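Local coordinates for protein vestitone reductase (Medicago sativa, PDB 2P4H) that catalyses the stereospecific, NADPH-dependent reduction of (3R)-vestitone to an isoflavanol, the penultimate step in the biosynthesis of the phytoalexin medicarpin, at residues Phe12-Tyr26 against Val227-Glu239. Numbering follows the deposited sequence.
Sequences FLGSWIIKSLLENGY and VDDVARAHIYLLE
V227 CG1 sits over one face of the W16 indole, 4.0 Å from the five-membered ring centroid, a CH-pi contact; K19 CD lies over the opposite face, toward the rim. At the edge, W16 NE1 donates to D228 OD1 at 2.9 Å, nearly straight (165°). The acceptor lies close to the indole plane; the carboxylate stands almost perpendicular to it, met on its anti side. Two waters donate to D228 OD1; one links it to K19 and E23, the other to S20 OG. Y303 holds D228 OD2. I17 CD1 sits over the centre of one H234 face, 3.6 Å from the centroid, carried there by its extended chain (chi2 179°). L21 O and E239 OE2 lie at the Y26 ring edge; L238 CD2 approaches obliquely, 3.8 Å from Y26 CE2. Y26 OH donates to E239 OE2, but the modelled 2.5 Å is doubtfully short.

Helix 12-23 is the first of the Rossmann fold; the glycine-rich turn runs into its first residues, and F12, L13 and G14 belong to the predicted NADP(+) site. Helix 227-239 crosses it at -60°, axes 9.3 Å apart. The backbones come closest at I17 and A231, CA atoms 5.2 Å apart; A231 CB packs on S20 CB.

The I235 CD1 methyl makes van der Waals contact with S20 OG and N24 ND2; N24 ND2 donates to S20 O. A Schellman motif with G25 as C-prime ends helix 12-23.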
loop_
_atom_site.group_PDB
_atom_site.type_symbol
_atom_site.label_atom_id
_atom_site.label_comp_id
_atom_site.label_asym_id
_atom_site.label_seq_id
_atom_site.Cartn_x
_atom_site.Cartn_y
_atom_site.Cartn_z
ATOM N N PHE A 12 1.821 3.655 -8.005
ATOM C CA PHE A 12 2.880 2.694 -7.713
ATOM C C PHE A 12 2.326 1.314 -7.347
ATOM O O PHE A 12 2.638 0.314 -8.001
ATOM C CB PHE A 12 3.759 3.257 -6.582
ATOM C CG PHE A 12 4.668 2.247 -5.922
ATOM C CD1 PHE A 12 5.403 1.331 -6.672
ATOM C CD2 PHE A 12 4.824 2.254 -4.539
ATOM C CE1 PHE A 12 6.281 0.439 -6.049
ATOM C CE2 PHE A 12 5.699 1.371 -3.911
ATOM C CZ PHE A 12 6.429 0.464 -4.664
ATOM N N LEU A 13 1.496 1.248 -6.315
ATOM C CA LEU A 13 0.951 -0.040 -5.900
ATOM C C LEU A 13 -0.025 -0.622 -6.920
ATOM O O LEU A 13 0.058 -1.802 -7.272
ATOM C CB LEU A 13 0.260 0.085 -4.539
ATOM C CG LEU A 13 -0.286 -1.240 -4.003
ATOM C CD1 LEU A 13 0.844 -2.251 -3.856
ATOM C CD2 LEU A 13 -0.980 -1.006 -2.669
ATOM N N GLY A 14 -0.952 0.205 -7.392
ATOM C CA GLY A 14 -1.926 -0.265 -8.356
ATOM C C GLY A 14 -1.311 -0.858 -9.609
ATOM O O GLY A 14 -1.722 -1.932 -10.056
ATOM N N SER A 15 -0.327 -0.171 -10.181
ATOM C CA SER A 15 0.297 -0.673 -11.396
ATOM C C SER A 15 1.065 -1.966 -11.141
ATOM O O SER A 15 1.073 -2.858 -11.990
ATOM C CB SER A 15 1.211 0.389 -12.027
ATOM O OG SER A 15 2.261 0.786 -11.166
ATOM N N TRP A 16 1.700 -2.089 -9.978
ATOM C CA TRP A 16 2.431 -3.317 -9.693
ATOM C C TRP A 16 1.450 -4.472 -9.531
ATOM O O TRP A 16 1.710 -5.589 -9.979
ATOM C CB TRP A 16 3.291 -3.187 -8.433
ATOM C CG TRP A 16 4.218 -4.353 -8.314
ATOM C CD1 TRP A 16 4.005 -5.510 -7.617
ATOM C CD2 TRP A 16 5.439 -4.539 -9.037
ATOM N NE1 TRP A 16 5.019 -6.408 -7.870
ATOM C CE2 TRP A 16 5.911 -5.835 -8.739
ATOM C CE3 TRP A 16 6.179 -3.734 -9.915
ATOM C CZ2 TRP A 16 7.092 -6.348 -9.290
ATOM C CZ3 TRP A 16 7.349 -4.243 -10.464
ATOM C CH2 TRP A 16 7.794 -5.536 -10.149
ATOM N N ILE A 17 0.316 -4.200 -8.893
ATOM C CA ILE A 17 -0.699 -5.226 -8.703
ATOM C C ILE A 17 -1.271 -5.669 -10.055
ATOM O O ILE A 17 -1.553 -6.852 -10.250
ATOM C CB ILE A 17 -1.816 -4.718 -7.759
ATOM C CG1 ILE A 17 -1.293 -4.733 -6.317
ATOM C CG2 ILE A 17 -3.068 -5.581 -7.888
ATOM C CD1 ILE A 17 -2.286 -4.236 -5.280
ATOM N N ILE A 18 -1.434 -4.733 -10.990
ATOM C CA ILE A 18 -1.942 -5.091 -12.314
ATOM C C ILE A 18 -0.928 -6.019 -12.989
ATOM O O ILE A 18 -1.294 -7.035 -13.579
ATOM C CB ILE A 18 -2.169 -3.836 -13.188
ATOM C CG1 ILE A 18 -3.384 -3.064 -12.663
ATOM C CG2 ILE A 18 -2.361 -4.233 -14.652
ATOM C CD1 ILE A 18 -3.679 -1.786 -13.405
ATOM N N LYS A 19 0.348 -5.661 -12.887
ATOM C CA LYS A 19 1.426 -6.466 -13.458
ATOM C C LYS A 19 1.346 -7.886 -12.890
ATOM O O LYS A 19 1.374 -8.875 -13.629
ATOM C CB LYS A 19 2.774 -5.831 -13.101
ATOM C CG LYS A 19 3.998 -6.648 -13.471
ATOM C CD LYS A 19 5.263 -5.916 -13.043
ATOM C CE LYS A 19 6.524 -6.722 -13.323
ATOM N NZ LYS A 19 6.605 -7.959 -12.503
ATOM N N SER A 20 1.234 -7.972 -11.570
ATOM C CA SER A 20 1.155 -9.242 -10.861
ATOM C C SER A 20 -0.062 -10.072 -11.260
ATOM O O SER A 20 0.045 -11.278 -11.491
ATOM C CB SER A 20 1.127 -8.981 -9.353
ATOM O OG SER A 20 0.880 -10.169 -8.623
ATOM N N LEU A 21 -1.222 -9.432 -11.329
ATOM C CA LEU A 21 -2.444 -10.136 -11.702
ATOM C C LEU A 21 -2.326 -10.748 -13.092
ATOM O O LEU A 21 -2.710 -11.897 -13.309
ATOM C CB LEU A 21 -3.638 -9.180 -11.653
ATOM C CG LEU A 21 -4.167 -8.854 -10.254
ATOM C CD1 LEU A 21 -5.123 -7.671 -10.322
ATOM C CD2 LEU A 21 -4.865 -10.083 -9.676
ATOM N N LEU A 22 -1.788 -9.981 -14.032
ATOM C CA LEU A 22 -1.635 -10.472 -15.393
ATOM C C LEU A 22 -0.658 -11.644 -15.444
ATOM O O LEU A 22 -0.882 -12.614 -16.170
ATOM C CB LEU A 22 -1.171 -9.338 -16.310
ATOM C CG LEU A 22 -2.194 -8.219 -16.552
ATOM C CD1 LEU A 22 -1.543 -7.092 -17.330
ATOM C CD2 LEU A 22 -3.397 -8.766 -17.313
ATOM N N GLU A 23 0.416 -11.565 -14.665
ATOM C CA GLU A 23 1.408 -12.636 -14.635
ATOM C C GLU A 23 0.821 -13.910 -14.044
ATOM O O GLU A 23 1.239 -15.016 -14.394
ATOM C CB GLU A 23 2.622 -12.229 -13.796
ATOM C CG GLU A 23 3.301 -10.951 -14.237
ATOM C CD GLU A 23 4.465 -10.577 -13.339
ATOM O OE1 GLU A 23 4.362 -10.800 -12.114
ATOM O OE2 GLU A 23 5.470 -10.050 -13.856
ATOM N N ASN A 24 -0.149 -13.751 -13.148
ATOM C CA ASN A 24 -0.770 -14.888 -12.483
ATOM C C ASN A 24 -2.029 -15.453 -13.134
ATOM O O ASN A 24 -2.760 -16.223 -12.511
ATOM C CB ASN A 24 -1.038 -14.536 -11.018
ATOM C CG ASN A 24 0.225 -14.584 -10.173
ATOM O OD1 ASN A 24 0.769 -15.659 -9.916
ATOM N ND2 ASN A 24 0.706 -13.421 -9.753
ATOM N N GLY A 25 -2.282 -15.068 -14.381
ATOM C CA GLY A 25 -3.430 -15.598 -15.095
ATOM C C GLY A 25 -4.769 -14.897 -14.987
ATOM O O GLY A 25 -5.769 -15.408 -15.489
ATOM N N TYR A 26 -4.814 -13.740 -14.337
ATOM C CA TYR A 26 -6.070 -13.012 -14.210
ATOM C C TYR A 26 -6.237 -11.976 -15.313
ATOM O O TYR A 26 -5.268 -11.587 -15.968
ATOM C CB TYR A 26 -6.144 -12.263 -12.875
ATOM C CG TYR A 26 -6.295 -13.122 -11.644
ATOM C CD1 TYR A 26 -5.186 -13.703 -11.028
ATOM C CD2 TYR A 26 -7.550 -13.328 -11.074
ATOM C CE1 TYR A 26 -5.327 -14.465 -9.869
ATOM C CE2 TYR A 26 -7.701 -14.086 -9.921
ATOM C CZ TYR A 26 -6.588 -14.650 -9.324
ATOM O OH TYR A 26 -6.745 -15.389 -8.173
ATOM N N VAL A 227 6.967 -4.696 -2.210
ATOM C CA VAL A 227 5.775 -4.470 -3.016
ATOM C C VAL A 227 5.201 -5.742 -3.643
ATOM O O VAL A 227 3.982 -5.884 -3.745
ATOM C CB VAL A 227 6.038 -3.413 -4.127
ATOM C CG1 VAL A 227 6.992 -3.962 -5.174
ATOM C CG2 VAL A 227 4.721 -2.987 -4.765
ATOM N N ASP A 228 6.055 -6.674 -4.058
ATOM C CA ASP A 228 5.519 -7.887 -4.663
ATOM C C ASP A 228 4.867 -8.794 -3.622
ATOM O O ASP A 228 3.981 -9.587 -3.955
ATOM C CB ASP A 228 6.591 -8.647 -5.448
ATOM C CG ASP A 228 5.986 -9.639 -6.425
ATOM O OD1 ASP A 228 5.104 -9.227 -7.206
ATOM O OD2 ASP A 228 6.382 -10.825 -6.414
ATOM N N ASP A 229 5.298 -8.703 -2.366
ATOM C CA ASP A 229 4.635 -9.502 -1.344
ATOM C C ASP A 229 3.253 -8.892 -1.099
ATOM O O ASP A 229 2.315 -9.605 -0.748
ATOM C CB ASP A 229 5.444 -9.558 -0.044
ATOM C CG ASP A 229 6.408 -10.738 -0.011
ATOM O OD1 ASP A 229 6.048 -11.809 -0.549
ATOM O OD2 ASP A 229 7.508 -10.607 0.563
ATOM N N VAL A 230 3.116 -7.580 -1.293
ATOM C CA VAL A 230 1.807 -6.957 -1.116
ATOM C C VAL A 230 0.877 -7.474 -2.216
ATOM O O VAL A 230 -0.286 -7.781 -1.958
ATOM C CB VAL A 230 1.877 -5.415 -1.193
ATOM C CG1 VAL A 230 0.469 -4.831 -1.102
ATOM C CG2 VAL A 230 2.726 -4.875 -0.054
ATOM N N ALA A 231 1.390 -7.573 -3.441
ATOM C CA ALA A 231 0.584 -8.077 -4.549
ATOM C C ALA A 231 0.226 -9.536 -4.267
ATOM O O ALA A 231 -0.911 -9.956 -4.470
ATOM C CB ALA A 231 1.355 -7.962 -5.866
ATOM N N ARG A 232 1.201 -10.306 -3.789
ATOM C CA ARG A 232 0.959 -11.710 -3.469
ATOM C C ARG A 232 -0.095 -11.847 -2.368
ATOM O O ARG A 232 -0.930 -12.747 -2.417
ATOM C CB ARG A 232 2.261 -12.394 -3.042
ATOM C CG ARG A 232 3.252 -12.599 -4.185
ATOM C CD ARG A 232 4.545 -13.290 -3.742
ATOM N NE ARG A 232 4.305 -14.637 -3.228
ATOM C CZ ARG A 232 4.216 -14.950 -1.939
ATOM N NH1 ARG A 232 4.360 -14.016 -1.011
ATOM N NH2 ARG A 232 3.956 -16.199 -1.575
ATOM N N ALA A 233 -0.062 -10.948 -1.384
ATOM C CA ALA A 233 -1.031 -10.989 -0.289
ATOM C C ALA A 233 -2.444 -10.735 -0.807
ATOM O O ALA A 233 -3.397 -11.349 -0.332
ATOM C CB ALA A 233 -0.667 -9.961 0.775
ATOM N N HIS A 234 -2.581 -9.824 -1.769
ATOM C CA HIS A 234 -3.887 -9.528 -2.356
ATOM C C HIS A 234 -4.454 -10.780 -3.016
ATOM O O HIS A 234 -5.610 -11.141 -2.799
ATOM C CB HIS A 234 -3.775 -8.418 -3.412
ATOM C CG HIS A 234 -3.751 -7.032 -2.845
ATOM N ND1 HIS A 234 -4.831 -6.178 -2.909
ATOM C CD2 HIS A 234 -2.766 -6.346 -2.219
ATOM C CE1 HIS A 234 -4.511 -5.024 -2.348
ATOM N NE2 HIS A 234 -3.264 -5.101 -1.921
ATOM N N ILE A 235 -3.634 -11.444 -3.823
ATOM C CA ILE A 235 -4.079 -12.646 -4.512
ATOM C C ILE A 235 -4.395 -13.760 -3.516
ATOM O O ILE A 235 -5.389 -14.471 -3.663
ATOM C CB ILE A 235 -3.012 -13.107 -5.531
ATOM C CG1 ILE A 235 -2.877 -12.053 -6.635
ATOM C CG2 ILE A 235 -3.401 -14.457 -6.129
ATOM C CD1 ILE A 235 -1.779 -12.343 -7.647
ATOM N N TYR A 236 -3.563 -13.899 -2.490
ATOM C CA TYR A 236 -3.781 -14.924 -1.476
ATOM C C TYR A 236 -5.128 -14.743 -0.773
ATOM O O TYR A 236 -5.902 -15.693 -0.627
ATOM C CB TYR A 236 -2.663 -14.891 -0.430
ATOM C CG TYR A 236 -2.812 -15.966 0.622
ATOM C CD1 TYR A 236 -2.346 -17.261 0.391
ATOM C CD2 TYR A 236 -3.478 -15.708 1.818
ATOM C CE1 TYR A 236 -2.543 -18.271 1.325
ATOM C CE2 TYR A 236 -3.686 -16.712 2.760
ATOM C CZ TYR A 236 -3.215 -17.991 2.507
ATOM O OH TYR A 236 -3.411 -18.984 3.439
ATOM N N LEU A 237 -5.410 -13.521 -0.337
ATOM C CA LEU A 237 -6.656 -13.241 0.366
ATOM C C LEU A 237 -7.879 -13.332 -0.543
ATOM O O LEU A 237 -8.995 -13.545 -0.071
ATOM C CB LEU A 237 -6.567 -11.870 1.041
ATOM C CG LEU A 237 -5.516 -11.852 2.158
ATOM C CD1 LEU A 237 -5.257 -10.426 2.616
ATOM C CD2 LEU A 237 -5.987 -12.722 3.317
ATOM N N LEU A 238 -7.672 -13.173 -1.844
ATOM C CA LEU A 238 -8.769 -13.288 -2.794
ATOM C C LEU A 238 -9.091 -14.766 -3.026
ATOM O O LEU A 238 -10.257 -15.145 -3.135
ATOM C CB LEU A 238 -8.391 -12.650 -4.134
ATOM C CG LEU A 238 -9.314 -12.970 -5.318
ATOM C CD1 LEU A 238 -10.686 -12.354 -5.094
ATOM C CD2 LEU A 238 -8.697 -12.440 -6.602
ATOM N N GLU A 239 -8.048 -15.592 -3.088
ATOM C CA GLU A 239 -8.197 -17.024 -3.356
ATOM C C GLU A 239 -8.451 -17.915 -2.144
ATOM O O GLU A 239 -8.949 -19.033 -2.290
ATOM C CB GLU A 239 -6.959 -17.545 -4.097
ATOM C CG GLU A 239 -6.612 -16.782 -5.370
ATOM C CD GLU A 239 -5.405 -17.361 -6.095
ATOM O OE1 GLU A 239 -4.513 -17.927 -5.424
ATOM O OE2 GLU A 239 -5.337 -17.237 -7.336
HETATM O O HOH W 1 5.371 -9.146 -10.147
HETATM O O HOH W 2 3.239 -11.205 -7.935
HETATM O O HOH W 3 -1.836 -8.854 -7.058
#